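Local coordinates for protein salt-tolerant glutaminase (Micrococcus luteus, PDB 3AGD) that probably catalyses the hydrolysis of L-glutamine to L-glutamate and ammonium and is tolerant of salt, at residues S64-F69 with V192-V197; F69-A74 with L118-L123; F60-A65 with K202-M207; S92-N97 with M112-A117; I28-E33 with W154-S159. One frame throughout, in Å; residues are numbered along the deposited sequence.

Interaction 1: S64-F69 with V192-V197; sequences SASKPF and VAQCAV
Gln194, on the last turn of helix 184-195, reaches over to Ser66 and gives the hydroxyl a nearly straight hydrogen bond: Gln194 NE2 lies 2.8 Å from Ser66 OG, with 167° at the hydrogen. The acceptor sits almost exactly in the amide plane, where an N-H points. The first torsion of Gln194 (chi1 159°) puts CG anti to the backbone N and 3.3 Å from Ser66 OG; the extended chain beyond takes the amide on to the hydroxyl. Ser66 in turn holds OG between its own backbone N and carbonyl carbon (chi1 71°), where it is also hydrogen-bonded to Gln63 O. A carbonyl can only accept, so the hydroxyl proton should go there while a lone pair takes the amide N-H; a small hydroxyl can serve both in this buried place. Cys195 approaches more loosely, its SG 4.3 Å from Ser64 N. Ser64 and Cys195 both contact L-glutamate in another structure of this protein, and Ser64 and Lys67 are spaced as in the SxxK motif of beta-lactamase-like enzymes. Lys67 NZ is held by Asn114 OD1 and Met112 O. Helix 131-146 covers Ser66 and Val197 through Met142, while helix 114-123 places Ala117 on Lys67 and His121 on Gln194.

Interaction 2: F69-A74 with L118-L123; sequences FTYAAA and LAVHQL
Tyr71 and Val120 bring their CA atoms to 5.8 Å where helices 67-78 and 114-123 pass, the axes of segments 69-74 and 118-123 approaching to 8.7 Å with 42° between their directions. Val120 is the centre of the contact, and its two methyl branches divide the work. CG1, placed anti to the backbone N (chi1 162°), presses on the backbone of the facing helix and lies 3.5 Å from Thr70 O. It also touches Thr70 OG1 at 3.7 Å and, further along, the methyl of Ala74. The other branch, CG2, meets Tyr71 CD1 at 3.8 Å, the two side chains crossing at about a right angle. With CG of Tyr71 anti to its N (chi1 -177°), the ring is carried out beside Val120 and on to Arg232, whose NH1 is hydrogen-bonded to the phenol OH. One turn on, Ala74 CB rests 4.3 Å from Leu123 CB. A beta-branched valine fills the groove, and the small Ala74 lets the helices stay close. Helices 131-146 and 184-195 close over Thr70, and helix 227-240 over Tyr71. The polar groups that line the contact find partners on their own side: Thr70 O accepts from Ala74 N, and Thr70 OG1 makes weak bonds back to Ser66 O and Lys67 O. The two helices therefore adhere here by shape and dispersion forces, in a buried setting where such contacts need no directional bond.

Interaction 3: F60-A65 with K202-M207; sequences FTIQSA and KDLAVM
Leu204 divides its two methyl groups among Phe60, Ile62 and Ala65, joining a two-stranded antiparallel ribbon, strands 60-61 and 198-199, to helix 201-212. Leu204 CD1 meets the Phe60 ring at its edge, in the ring plane, 3.9 Å from Phe60 CZ. Leu204 CD2 lies 3.8 Å from Ile62 CD1. More loosely, Leu204 CD2 also sits 4.4 Å from Ala65 CB. A forked leucine suits this place because each branch finds its own hydrophobic partner. Ile62 sends CG1 anti to its backbone N (chi1 -173°), which carries Ile62 CD1 out to Leu204 and, tip to tip, to Met207 CE at 4.1 Å; the flexible thioether chain bends to meet it.

Around this apolar first shell, Phe60 stacks on Phe278, and Met142 of helix 131-146 packs on both Ile62 and Met207. Backbone hydrogen bonds of Phe60 with Val199 and of Ile62 with Val197 hold the ribbon, while Asp203 OD2 ties the start of the helix to Thr200 N and Arg148. The second subunit packs on the outer part of this helix, its Tyr366 on Asp203 and its Trp369 on Val206. Beyond Ile62 the chain turns through Gln63, whose positive phi of 48° is uncommon for a residue with a side chain, and delivers Ser64, a glutamate-contacting residue. The Gln63 side chain folds back across this turn: NE2 donates to Thr61 OG1 over 2.9 Å at 173°, with the hydroxyl oxygen in the amide plane.

Interaction 4: S92-N97 with M112-A117; sequences SGEAFN and MINAGA
Glu94 receives the first backbone N-H of helix 114-123: Asn114 N donates over 2.9 Å at 168° to Glu94 OE1, which accepts on its syn lone pair. Glu94 OE2 is linked to the next amide through a water, which donates to it over 2.6 Å and accepts from Ala115 N at 3.0 Å. The carboxylate thus serves two N-H groups of the first turn, one directly and one through the water, and its charge is probably stabilised by the helix end and by a salt bridge from OE2 to Arg166. A bend at chi2 (51°) folds the Glu94 chain back to this position; the Glu94 and Asn114 side chains cross at about a right angle, with carboxylate and amide planes 50° apart.

Van der Waals contacts follow. Ile113 CG2 fits against the backbone of the loop, 3.5 Å from Gly93 O and 3.6 Å from Ser92 O. The apolar pair is Phe96 CD1 and Ala115 CB, at 4.4 Å.

Asn114, which contacts L-glutamate in another structure of this protein, turns its amide to Asn167 and to Lys67 of the probable SxxK pair. A glutamate from the preceding loop thus meets the helix start at a glutamate site resembling those of serine-lysine enzymes of the beta-lactamase clan.

Interaction 5: I28-E33 with W154-S159; sequences IPVLAE and WETYES
Ser159 OG is enclosed by three residues of the facing segment: Ile28 CG2 at 3.2 Å, Pro29 CD at 3.9 Å and Val30 CG1 at 3.9 Å. Here the single-turn helix 29-32 packs beside helix 154-161 near the rim of the glutaminase domain. With its OG anti to the backbone N (chi1 -178°), the serine points into the cluster, and being small it lets Ile28 come very near. Val30 complements it from the middle of the short helix. Its CG1 lies between the backbone N and the carbonyl carbon (chi1 62°), facing Ser159, while CG2 goes to Thr156 OG1 at 3.6 Å. Val30 and Thr156 cross at about a right angle, so each beta-branched residue lays a branch beside the other. Farther out, Glu155 slides past Val30 in the opposite direction, its aliphatic chain extended and its carboxylate at the exposed edge.

Pro29 is well placed in the first turn of a helix, where its lack of an N-H costs no hydrogen bond, and Ile28 just before it supplies the carbonyl that begins the helix. Asp153 OD1 accepts from Thr156 N at the start of helix 154-161, and Tyr157, which points away from this contact, packs on helix 184-195. Ile28 also comes within about 4 Å, side chain to side chain, of Glu160, a residue that contacts L-glutamate in another structure of this protein. Ile28 CD1 ends 4.1 Å from Thr156 CG2.

How the interactions relate
Interactions 1 and 4 meet at the glutamate-binding pocket: Lys67 NZ lies 2.8 Å from Asn114 OD1 and 2.9 Å from Met112 O, so the serine-lysine turn and the start of helix 114-123 share one polar centre. Interaction 2 follows helices 67-78 and 114-123 onward from those starts, and Gln194 OE1 of interaction 1 rests 3.4 Å from its Thr70 CG2. Interaction 3 shares Ser64 and Ala65 with interaction 1 and is tied to it by Cys195 O to Gln63 N, 2.8 Å, and Val197 O to Ile62 N, 2.9 Å. Interaction 5 lies outermost, about 22 Å between centres from interaction 4, yet its Tyr157 packs on Val192 and its Thr156 on Thr61.

Interaction 1: S64-F69 with V192-V197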
# COMPACT_ATOMS: atom_id res chain seq x y z
N SER A 64 -13.06 -20.37 -2.80
CA SER A 64 -12.73 -19.11 -3.49
C SER A 64 -11.36 -18.50 -3.20
O SER A 64 -10.89 -17.65 -3.97
CB SER A 64 -13.81 -18.06 -3.23
OG SER A 64 -14.97 -18.34 -3.99
N ALA A 65 -10.72 -18.91 -2.11
CA ALA A 65 -9.39 -18.38 -1.81
C ALA A 65 -8.38 -18.95 -2.80
O ALA A 65 -7.19 -18.67 -2.72
CB ALA A 65 -8.99 -18.72 -0.38
N SER A 66 -8.88 -19.74 -3.74
CA SER A 66 -8.04 -20.33 -4.77
C SER A 66 -7.93 -19.35 -5.93
O SER A 66 -6.95 -19.36 -6.68
CB SER A 66 -8.68 -21.61 -5.30
OG SER A 66 -9.83 -21.31 -6.07
N LYS A 67 -8.94 -18.50 -6.07
CA LYS A 67 -9.02 -17.54 -7.15
C LYS A 67 -7.79 -16.66 -7.41
O LYS A 67 -7.36 -16.51 -8.55
CB LYS A 67 -10.27 -16.68 -6.97
CG LYS A 67 -11.55 -17.49 -7.10
CD LYS A 67 -12.78 -16.67 -6.77
CE LYS A 67 -14.06 -17.47 -7.00
NZ LYS A 67 -15.26 -16.67 -6.63
N PRO A 68 -7.20 -16.07 -6.36
CA PRO A 68 -6.03 -15.24 -6.65
C PRO A 68 -4.85 -16.02 -7.21
O PRO A 68 -4.05 -15.49 -7.98
CB PRO A 68 -5.72 -14.59 -5.30
CG PRO A 68 -6.34 -15.51 -4.30
CD PRO A 68 -7.62 -15.94 -4.95
N PHE A 69 -4.75 -17.29 -6.84
CA PHE A 69 -3.64 -18.12 -7.29
C PHE A 69 -3.78 -18.62 -8.73
O PHE A 69 -2.80 -18.63 -9.47
CB PHE A 69 -3.44 -19.27 -6.30
CG PHE A 69 -3.25 -18.78 -4.89
CD1 PHE A 69 -4.19 -19.05 -3.91
CD2 PHE A 69 -2.16 -17.97 -4.57
CE1 PHE A 69 -4.07 -18.52 -2.62
CE2 PHE A 69 -2.02 -17.43 -3.29
CZ PHE A 69 -2.98 -17.71 -2.31
N VAL A 192 -14.55 -26.27 -9.89
CA VAL A 192 -15.01 -26.91 -8.66
C VAL A 192 -13.87 -27.71 -8.03
O VAL A 192 -13.70 -27.71 -6.81
CB VAL A 192 -16.21 -27.83 -8.92
CG1 VAL A 192 -16.56 -28.60 -7.64
CG2 VAL A 192 -17.42 -27.00 -9.36
N ALA A 193 -13.10 -28.40 -8.86
CA ALA A 193 -11.98 -29.20 -8.38
C ALA A 193 -10.93 -28.28 -7.76
O ALA A 193 -10.32 -28.60 -6.74
CB ALA A 193 -11.37 -29.98 -9.54
N GLN A 194 -10.74 -27.14 -8.40
CA GLN A 194 -9.80 -26.13 -7.95
C GLN A 194 -10.18 -25.68 -6.54
O GLN A 194 -9.31 -25.49 -5.68
CB GLN A 194 -9.86 -24.95 -8.93
CG GLN A 194 -9.36 -23.61 -8.44
CD GLN A 194 -9.74 -22.50 -9.40
OE1 GLN A 194 -9.69 -22.68 -10.62
NE2 GLN A 194 -10.10 -21.33 -8.87
N CYS A 195 -11.48 -25.51 -6.31
CA CYS A 195 -11.99 -25.07 -5.02
C CYS A 195 -11.92 -26.17 -3.96
O CYS A 195 -11.94 -25.88 -2.76
CB CYS A 195 -13.45 -24.63 -5.15
SG CYS A 195 -13.69 -23.09 -6.04
N ALA A 196 -11.84 -27.42 -4.42
CA ALA A 196 -11.78 -28.56 -3.51
C ALA A 196 -10.36 -28.88 -3.08
O ALA A 196 -10.13 -29.89 -2.40
CB ALA A 196 -12.42 -29.78 -4.17
N VAL A 197 -9.40 -28.04 -3.47
CA VAL A 197 -8.02 -28.26 -3.08
C VAL A 197 -7.90 -28.07 -1.56
O VAL A 197 -8.38 -27.08 -1.02
CB VAL A 197 -7.07 -27.28 -3.79
CG1 VAL A 197 -5.65 -27.41 -3.23
CG2 VAL A 197 -7.06 -27.57 -5.28

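Interaction 2: F69-A74 with L118-L123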
# COMPACT_ATOMS: atom_id res chain seq x y z
N PHE A 69 -4.75 -17.29 -6.84
CA PHE A 69 -3.64 -18.12 -7.29
C PHE A 69 -3.78 -18.62 -8.73
O PHE A 69 -2.80 -18.63 -9.47
CB PHE A 69 -3.44 -19.27 -6.30
CG PHE A 69 -3.25 -18.78 -4.89
CD1 PHE A 69 -4.19 -19.05 -3.91
CD2 PHE A 69 -2.16 -17.97 -4.57
CE1 PHE A 69 -4.07 -18.52 -2.62
CE2 PHE A 69 -2.02 -17.43 -3.29
CZ PHE A 69 -2.98 -17.71 -2.31
N THR A 70 -4.98 -19.02 -9.13
CA THR A 70 -5.17 -19.48 -10.50
C THR A 70 -5.03 -18.26 -11.42
O THR A 70 -4.55 -18.37 -12.55
CB THR A 70 -6.56 -20.13 -10.71
OG1 THR A 70 -7.57 -19.31 -10.12
CG2 THR A 70 -6.60 -21.51 -10.09
N TYR A 71 -5.46 -17.11 -10.93
CA TYR A 71 -5.37 -15.86 -11.68
C TYR A 71 -3.89 -15.57 -11.96
O TYR A 71 -3.53 -15.18 -13.06
CB TYR A 71 -6.01 -14.72 -10.87
CG TYR A 71 -6.07 -13.37 -11.56
CD1 TYR A 71 -6.30 -13.26 -12.93
CD2 TYR A 71 -5.98 -12.19 -10.81
CE1 TYR A 71 -6.44 -12.01 -13.55
CE2 TYR A 71 -6.12 -10.93 -11.42
CZ TYR A 71 -6.35 -10.85 -12.79
OH TYR A 71 -6.51 -9.62 -13.39
N ALA A 72 -3.04 -15.76 -10.95
CA ALA A 72 -1.61 -15.54 -11.13
C ALA A 72 -1.06 -16.50 -12.19
O ALA A 72 -0.33 -16.09 -13.10
CB ALA A 72 -0.89 -15.74 -9.81
N ALA A 73 -1.42 -17.78 -12.09
CA ALA A 73 -0.96 -18.79 -13.04
C ALA A 73 -1.36 -18.43 -14.48
O ALA A 73 -0.57 -18.60 -15.41
CB ALA A 73 -1.55 -20.15 -12.67
N ALA A 74 -2.58 -17.93 -14.64
CA ALA A 74 -3.07 -17.54 -15.95
C ALA A 74 -2.23 -16.40 -16.53
O ALA A 74 -1.90 -16.40 -17.71
CB ALA A 74 -4.53 -17.11 -15.86
N LEU A 118 -14.10 -18.54 -13.59
CA LEU A 118 -14.32 -19.58 -14.60
C LEU A 118 -13.51 -19.19 -15.83
O LEU A 118 -12.91 -20.04 -16.49
CB LEU A 118 -15.81 -19.68 -14.95
CG LEU A 118 -16.73 -20.24 -13.85
CD1 LEU A 118 -18.19 -19.94 -14.19
CD2 LEU A 118 -16.52 -21.75 -13.70
N ALA A 119 -13.50 -17.89 -16.14
CA ALA A 119 -12.75 -17.39 -17.30
C ALA A 119 -11.26 -17.62 -17.08
O ALA A 119 -10.53 -17.94 -18.02
CB ALA A 119 -13.03 -15.90 -17.50
N VAL A 120 -10.81 -17.45 -15.84
CA VAL A 120 -9.41 -17.66 -15.48
C VAL A 120 -8.99 -19.12 -15.64
O VAL A 120 -7.93 -19.42 -16.19
CB VAL A 120 -9.14 -17.22 -14.02
CG1 VAL A 120 -7.83 -17.82 -13.52
CG2 VAL A 120 -9.09 -15.69 -13.93
N HIS A 121 -9.82 -20.04 -15.16
CA HIS A 121 -9.50 -21.46 -15.26
C HIS A 121 -9.37 -21.89 -16.72
O HIS A 121 -8.50 -22.68 -17.07
CB HIS A 121 -10.57 -22.30 -14.56
CG HIS A 121 -10.12 -23.68 -14.22
ND1 HIS A 121 -9.99 -24.68 -15.17
CD2 HIS A 121 -9.71 -24.23 -13.05
CE1 HIS A 121 -9.52 -25.77 -14.60
NE2 HIS A 121 -9.34 -25.53 -13.32
N GLN A 122 -10.22 -21.33 -17.58
CA GLN A 122 -10.23 -21.61 -19.01
C GLN A 122 -8.95 -21.14 -19.70
O GLN A 122 -8.60 -21.63 -20.77
CB GLN A 122 -11.46 -20.93 -19.66
CG GLN A 122 -11.41 -20.80 -21.19
CD GLN A 122 -11.83 -22.06 -21.93
OE1 GLN A 122 -13.02 -22.30 -22.16
NE2 GLN A 122 -10.85 -22.88 -22.30
N LEU A 123 -8.24 -20.19 -19.09
CA LEU A 123 -7.01 -19.65 -19.66
C LEU A 123 -5.73 -20.30 -19.16
O LEU A 123 -4.68 -20.15 -19.77
CB LEU A 123 -6.91 -18.15 -19.34
CG LEU A 123 -7.87 -17.14 -19.95
CD1 LEU A 123 -7.94 -15.90 -19.05
CD2 LEU A 123 -7.43 -16.78 -21.36

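Interaction 3: F60-A65 with K202-M207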
# COMPACT_ATOMS: atom_id res chain seq x y z
N PHE A 60 -8.82 -27.99 4.99
CA PHE A 60 -10.16 -27.63 4.57
C PHE A 60 -10.06 -27.22 3.11
O PHE A 60 -8.98 -26.86 2.64
CB PHE A 60 -10.71 -26.48 5.43
CG PHE A 60 -9.81 -25.28 5.49
CD1 PHE A 60 -9.78 -24.36 4.46
CD2 PHE A 60 -8.95 -25.09 6.58
CE1 PHE A 60 -8.91 -23.26 4.50
CE2 PHE A 60 -8.09 -24.01 6.64
CZ PHE A 60 -8.06 -23.09 5.59
N THR A 61 -11.16 -27.27 2.37
CA THR A 61 -11.12 -26.88 0.97
C THR A 61 -10.99 -25.37 0.87
O THR A 61 -11.74 -24.62 1.50
CB THR A 61 -12.37 -27.38 0.22
OG1 THR A 61 -13.55 -26.92 0.89
CG2 THR A 61 -12.37 -28.90 0.19
N ILE A 62 -10.01 -24.93 0.09
CA ILE A 62 -9.70 -23.52 -0.09
C ILE A 62 -10.82 -22.72 -0.75
O ILE A 62 -10.93 -21.51 -0.54
CB ILE A 62 -8.39 -23.38 -0.92
CG1 ILE A 62 -7.96 -21.92 -0.98
CG2 ILE A 62 -8.60 -23.93 -2.31
CD1 ILE A 62 -6.59 -21.74 -1.62
N GLN A 63 -11.66 -23.40 -1.52
CA GLN A 63 -12.77 -22.73 -2.20
C GLN A 63 -12.31 -21.46 -2.94
O GLN A 63 -11.28 -21.48 -3.61
CB GLN A 63 -13.88 -22.41 -1.20
CG GLN A 63 -14.56 -23.65 -0.58
CD GLN A 63 -15.16 -24.58 -1.63
OE1 GLN A 63 -15.71 -24.13 -2.63
NE2 GLN A 63 -15.06 -25.89 -1.39
N SER A 64 -13.06 -20.37 -2.80
CA SER A 64 -12.73 -19.11 -3.49
C SER A 64 -11.36 -18.50 -3.20
O SER A 64 -10.89 -17.65 -3.97
CB SER A 64 -13.81 -18.06 -3.23
OG SER A 64 -14.97 -18.34 -3.99
N ALA A 65 -10.72 -18.91 -2.11
CA ALA A 65 -9.39 -18.38 -1.81
C ALA A 65 -8.38 -18.95 -2.80
O ALA A 65 -7.19 -18.67 -2.72
CB ALA A 65 -8.99 -18.72 -0.38
N LYS A 202 -1.98 -22.63 7.86
CA LYS A 202 -0.57 -22.40 7.61
C LYS A 202 -0.27 -22.32 6.12
O LYS A 202 0.54 -21.50 5.69
CB LYS A 202 0.27 -23.51 8.25
CG LYS A 202 0.29 -23.50 9.77
CD LYS A 202 1.14 -24.64 10.30
CE LYS A 202 1.22 -24.64 11.81
NZ LYS A 202 2.08 -25.75 12.33
N ASP A 203 -0.90 -23.19 5.34
CA ASP A 203 -0.69 -23.17 3.90
C ASP A 203 -1.08 -21.80 3.34
O ASP A 203 -0.31 -21.18 2.60
CB ASP A 203 -1.54 -24.24 3.21
CG ASP A 203 -1.06 -25.65 3.50
OD1 ASP A 203 0.14 -25.93 3.34
OD2 ASP A 203 -1.91 -26.48 3.89
N LEU A 204 -2.26 -21.34 3.72
CA LEU A 204 -2.75 -20.05 3.24
C LEU A 204 -1.81 -18.90 3.60
O LEU A 204 -1.51 -18.05 2.77
CB LEU A 204 -4.15 -19.75 3.81
CG LEU A 204 -5.33 -20.47 3.16
CD1 LEU A 204 -6.62 -19.99 3.80
CD2 LEU A 204 -5.35 -20.17 1.66
N ALA A 205 -1.35 -18.88 4.85
CA ALA A 205 -0.45 -17.83 5.31
C ALA A 205 0.78 -17.74 4.40
O ALA A 205 1.14 -16.66 3.93
CB ALA A 205 -0.02 -18.10 6.75
N VAL A 206 1.41 -18.88 4.15
CA VAL A 206 2.60 -18.92 3.31
C VAL A 206 2.29 -18.54 1.87
O VAL A 206 3.05 -17.82 1.23
CB VAL A 206 3.24 -20.32 3.34
CG1 VAL A 206 4.45 -20.36 2.42
CG2 VAL A 206 3.66 -20.66 4.78
N MET A 207 1.16 -19.03 1.35
CA MET A 207 0.75 -18.71 -0.01
C MET A 207 0.53 -17.19 -0.09
O MET A 207 1.00 -16.53 -1.02
CB MET A 207 -0.53 -19.47 -0.35
CG MET A 207 -0.31 -20.99 -0.48
SD MET A 207 -1.84 -21.96 -0.36
CE MET A 207 -2.48 -21.79 -2.04

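Interaction 4: S92-N97 with M112-A117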
# COMPACT_ATOMS: atom_id res chain seq x y z
N SER A 92 -16.55 -5.69 -8.37
CA SER A 92 -17.94 -6.12 -8.36
C SER A 92 -18.23 -7.21 -7.34
O SER A 92 -17.32 -7.90 -6.87
CB SER A 92 -18.32 -6.61 -9.77
OG SER A 92 -19.59 -7.23 -9.79
N GLY A 93 -19.51 -7.36 -7.00
CA GLY A 93 -19.94 -8.39 -6.07
C GLY A 93 -20.28 -9.63 -6.88
O GLY A 93 -20.19 -9.59 -8.11
N GLU A 94 -20.68 -10.71 -6.22
CA GLU A 94 -20.98 -11.96 -6.91
C GLU A 94 -22.25 -11.93 -7.78
O GLU A 94 -22.35 -12.67 -8.76
CB GLU A 94 -21.06 -13.10 -5.89
CG GLU A 94 -21.23 -14.50 -6.48
CD GLU A 94 -20.22 -14.81 -7.58
OE1 GLU A 94 -19.02 -14.52 -7.40
OE2 GLU A 94 -20.63 -15.37 -8.62
N ALA A 95 -23.21 -11.08 -7.43
CA ALA A 95 -24.46 -10.97 -8.20
C ALA A 95 -24.13 -10.78 -9.68
O ALA A 95 -23.37 -9.87 -10.04
CB ALA A 95 -25.29 -9.79 -7.69
N PHE A 96 -24.70 -11.63 -10.53
CA PHE A 96 -24.42 -11.54 -11.96
C PHE A 96 -25.43 -10.75 -12.78
O PHE A 96 -26.63 -10.99 -12.70
CB PHE A 96 -24.29 -12.94 -12.58
CG PHE A 96 -23.90 -12.92 -14.04
CD1 PHE A 96 -22.62 -12.55 -14.42
CD2 PHE A 96 -24.84 -13.22 -15.02
CE1 PHE A 96 -22.26 -12.49 -15.77
CE2 PHE A 96 -24.49 -13.16 -16.38
CZ PHE A 96 -23.20 -12.79 -16.75
N ASN A 97 -24.92 -9.83 -13.59
CA ASN A 97 -25.75 -9.03 -14.47
C ASN A 97 -25.17 -9.21 -15.87
O ASN A 97 -23.99 -8.91 -16.10
CB ASN A 97 -25.70 -7.55 -14.08
CG ASN A 97 -26.69 -6.71 -14.86
OD1 ASN A 97 -26.81 -6.84 -16.08
ND2 ASN A 97 -27.40 -5.83 -14.17
N MET A 112 -12.06 -12.29 -9.03
CA MET A 112 -12.54 -12.67 -7.70
C MET A 112 -13.96 -13.24 -7.68
O MET A 112 -14.33 -13.98 -6.76
CB MET A 112 -12.46 -11.48 -6.74
CG MET A 112 -11.04 -10.98 -6.49
SD MET A 112 -9.94 -12.26 -5.82
CE MET A 112 -9.00 -12.72 -7.25
N ILE A 113 -14.76 -12.88 -8.68
CA ILE A 113 -16.13 -13.38 -8.77
C ILE A 113 -16.11 -14.66 -9.59
O ILE A 113 -15.24 -14.85 -10.45
CB ILE A 113 -17.07 -12.36 -9.44
CG1 ILE A 113 -16.62 -12.09 -10.88
CG2 ILE A 113 -17.08 -11.06 -8.65
CD1 ILE A 113 -17.55 -11.19 -11.66
N ASN A 114 -17.07 -15.54 -9.33
CA ASN A 114 -17.16 -16.82 -10.03
C ASN A 114 -16.99 -16.71 -11.54
O ASN A 114 -16.12 -17.37 -12.11
CB ASN A 114 -18.49 -17.49 -9.69
CG ASN A 114 -18.53 -18.01 -8.26
OD1 ASN A 114 -17.76 -17.55 -7.41
ND2 ASN A 114 -19.42 -18.96 -8.00
N ALA A 115 -17.81 -15.89 -12.18
CA ALA A 115 -17.75 -15.72 -13.63
C ALA A 115 -16.33 -15.43 -14.11
O ALA A 115 -15.87 -15.98 -15.11
CB ALA A 115 -18.69 -14.60 -14.06
N GLY A 116 -15.63 -14.55 -13.39
CA GLY A 116 -14.26 -14.25 -13.78
C GLY A 116 -13.33 -15.40 -13.44
O GLY A 116 -12.32 -15.62 -14.13
N ALA A 117 -13.66 -16.14 -12.38
CA ALA A 117 -12.84 -17.27 -11.95
C ALA A 117 -12.94 -18.42 -12.96
O ALA A 117 -11.98 -19.17 -13.15
CB ALA A 117 -13.28 -17.73 -10.56
O HOH W 1 -20.00 -14.34 -10.88

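Interaction 5: I28-E33 with W154-S159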
# COMPACT_ATOMS: atom_id res chain seq x y z
N ILE A 28 -23.95 -27.87 0.62
CA ILE A 28 -23.51 -29.26 0.50
C ILE A 28 -23.27 -29.85 1.88
O ILE A 28 -22.65 -29.22 2.74
CB ILE A 28 -22.22 -29.42 -0.32
CG1 ILE A 28 -21.19 -28.38 0.13
CG2 ILE A 28 -22.53 -29.35 -1.80
CD1 ILE A 28 -19.82 -28.58 -0.49
N PRO A 29 -23.76 -31.08 2.11
CA PRO A 29 -23.61 -31.77 3.39
C PRO A 29 -22.18 -31.91 3.90
O PRO A 29 -21.94 -31.90 5.11
CB PRO A 29 -24.29 -33.12 3.14
CG PRO A 29 -24.12 -33.31 1.66
CD PRO A 29 -24.43 -31.94 1.13
N VAL A 30 -21.21 -32.05 2.99
CA VAL A 30 -19.83 -32.19 3.43
C VAL A 30 -19.41 -30.95 4.23
O VAL A 30 -18.72 -31.07 5.25
CB VAL A 30 -18.87 -32.39 2.23
CG1 VAL A 30 -18.91 -31.19 1.32
CG2 VAL A 30 -17.46 -32.64 2.73
N LEU A 31 -19.84 -29.78 3.79
CA LEU A 31 -19.51 -28.54 4.49
C LEU A 31 -20.56 -28.24 5.56
O LEU A 31 -20.24 -27.75 6.64
CB LEU A 31 -19.43 -27.37 3.50
CG LEU A 31 -18.31 -27.41 2.47
CD1 LEU A 31 -18.30 -26.14 1.63
CD2 LEU A 31 -16.98 -27.57 3.19
N ALA A 32 -21.81 -28.56 5.25
CA ALA A 32 -22.91 -28.33 6.18
C ALA A 32 -22.75 -29.16 7.46
O ALA A 32 -23.16 -28.72 8.53
CB ALA A 32 -24.23 -28.67 5.51
N GLU A 33 -22.15 -30.34 7.34
CA GLU A 33 -21.97 -31.23 8.49
C GLU A 33 -20.60 -31.12 9.14
O GLU A 33 -20.32 -31.83 10.11
CB GLU A 33 -22.20 -32.69 8.07
CG GLU A 33 -23.45 -32.93 7.24
CD GLU A 33 -24.72 -32.47 7.91
OE1 GLU A 33 -25.79 -32.49 7.25
OE2 GLU A 33 -24.67 -32.08 9.10
N TRP A 154 -11.89 -34.95 -3.21
CA TRP A 154 -12.89 -35.42 -4.16
C TRP A 154 -14.29 -35.61 -3.61
O TRP A 154 -15.27 -35.54 -4.35
CB TRP A 154 -12.37 -36.69 -4.84
CG TRP A 154 -11.12 -36.39 -5.60
CD1 TRP A 154 -9.84 -36.75 -5.27
CD2 TRP A 154 -11.01 -35.55 -6.76
NE1 TRP A 154 -8.94 -36.18 -6.14
CE2 TRP A 154 -9.64 -35.44 -7.07
CE3 TRP A 154 -11.94 -34.88 -7.56
CZ2 TRP A 154 -9.18 -34.68 -8.14
CZ3 TRP A 154 -11.48 -34.12 -8.63
CH2 TRP A 154 -10.11 -34.03 -8.91
N GLU A 155 -14.39 -35.83 -2.31
CA GLU A 155 -15.70 -35.99 -1.69
C GLU A 155 -16.43 -34.65 -1.80
O GLU A 155 -17.61 -34.59 -2.13
CB GLU A 155 -15.55 -36.39 -0.22
CG GLU A 155 -16.86 -36.69 0.48
CD GLU A 155 -16.66 -37.08 1.93
OE1 GLU A 155 -15.84 -37.98 2.20
OE2 GLU A 155 -17.33 -36.49 2.81
N THR A 156 -15.71 -33.57 -1.51
CA THR A 156 -16.30 -32.23 -1.60
C THR A 156 -16.63 -31.95 -3.06
O THR A 156 -17.71 -31.43 -3.37
CB THR A 156 -15.34 -31.15 -1.07
OG1 THR A 156 -15.08 -31.38 0.32
CG2 THR A 156 -15.95 -29.76 -1.25
N TYR A 157 -15.71 -32.30 -3.95
CA TYR A 157 -15.90 -32.10 -5.39
C TYR A 157 -17.20 -32.74 -5.89
O TYR A 157 -18.05 -32.07 -6.47
CB TYR A 157 -14.72 -32.69 -6.15
CG TYR A 157 -14.92 -32.79 -7.65
CD1 TYR A 157 -14.68 -31.69 -8.48
CD2 TYR A 157 -15.34 -33.98 -8.24
CE1 TYR A 157 -14.83 -31.79 -9.86
CE2 TYR A 157 -15.50 -34.09 -9.62
CZ TYR A 157 -15.25 -32.99 -10.42
OH TYR A 157 -15.38 -33.08 -11.78
N GLU A 158 -17.33 -34.05 -5.68
CA GLU A 158 -18.53 -34.77 -6.13
C GLU A 158 -19.77 -34.12 -5.53
O GLU A 158 -20.74 -33.86 -6.23
CB GLU A 158 -18.47 -36.24 -5.70
CG GLU A 158 -17.34 -37.05 -6.31
CD GLU A 158 -17.38 -37.10 -7.83
OE1 GLU A 158 -18.46 -36.86 -8.41
OE2 GLU A 158 -16.33 -37.40 -8.45
N SER A 159 -19.73 -33.85 -4.24
CA SER A 159 -20.84 -33.23 -3.55
C SER A 159 -21.27 -31.92 -4.24
O SER A 159 -22.44 -31.72 -4.55
CB SER A 159 -20.46 -32.96 -2.10
OG SER A 159 -21.53 -32.40 -1.37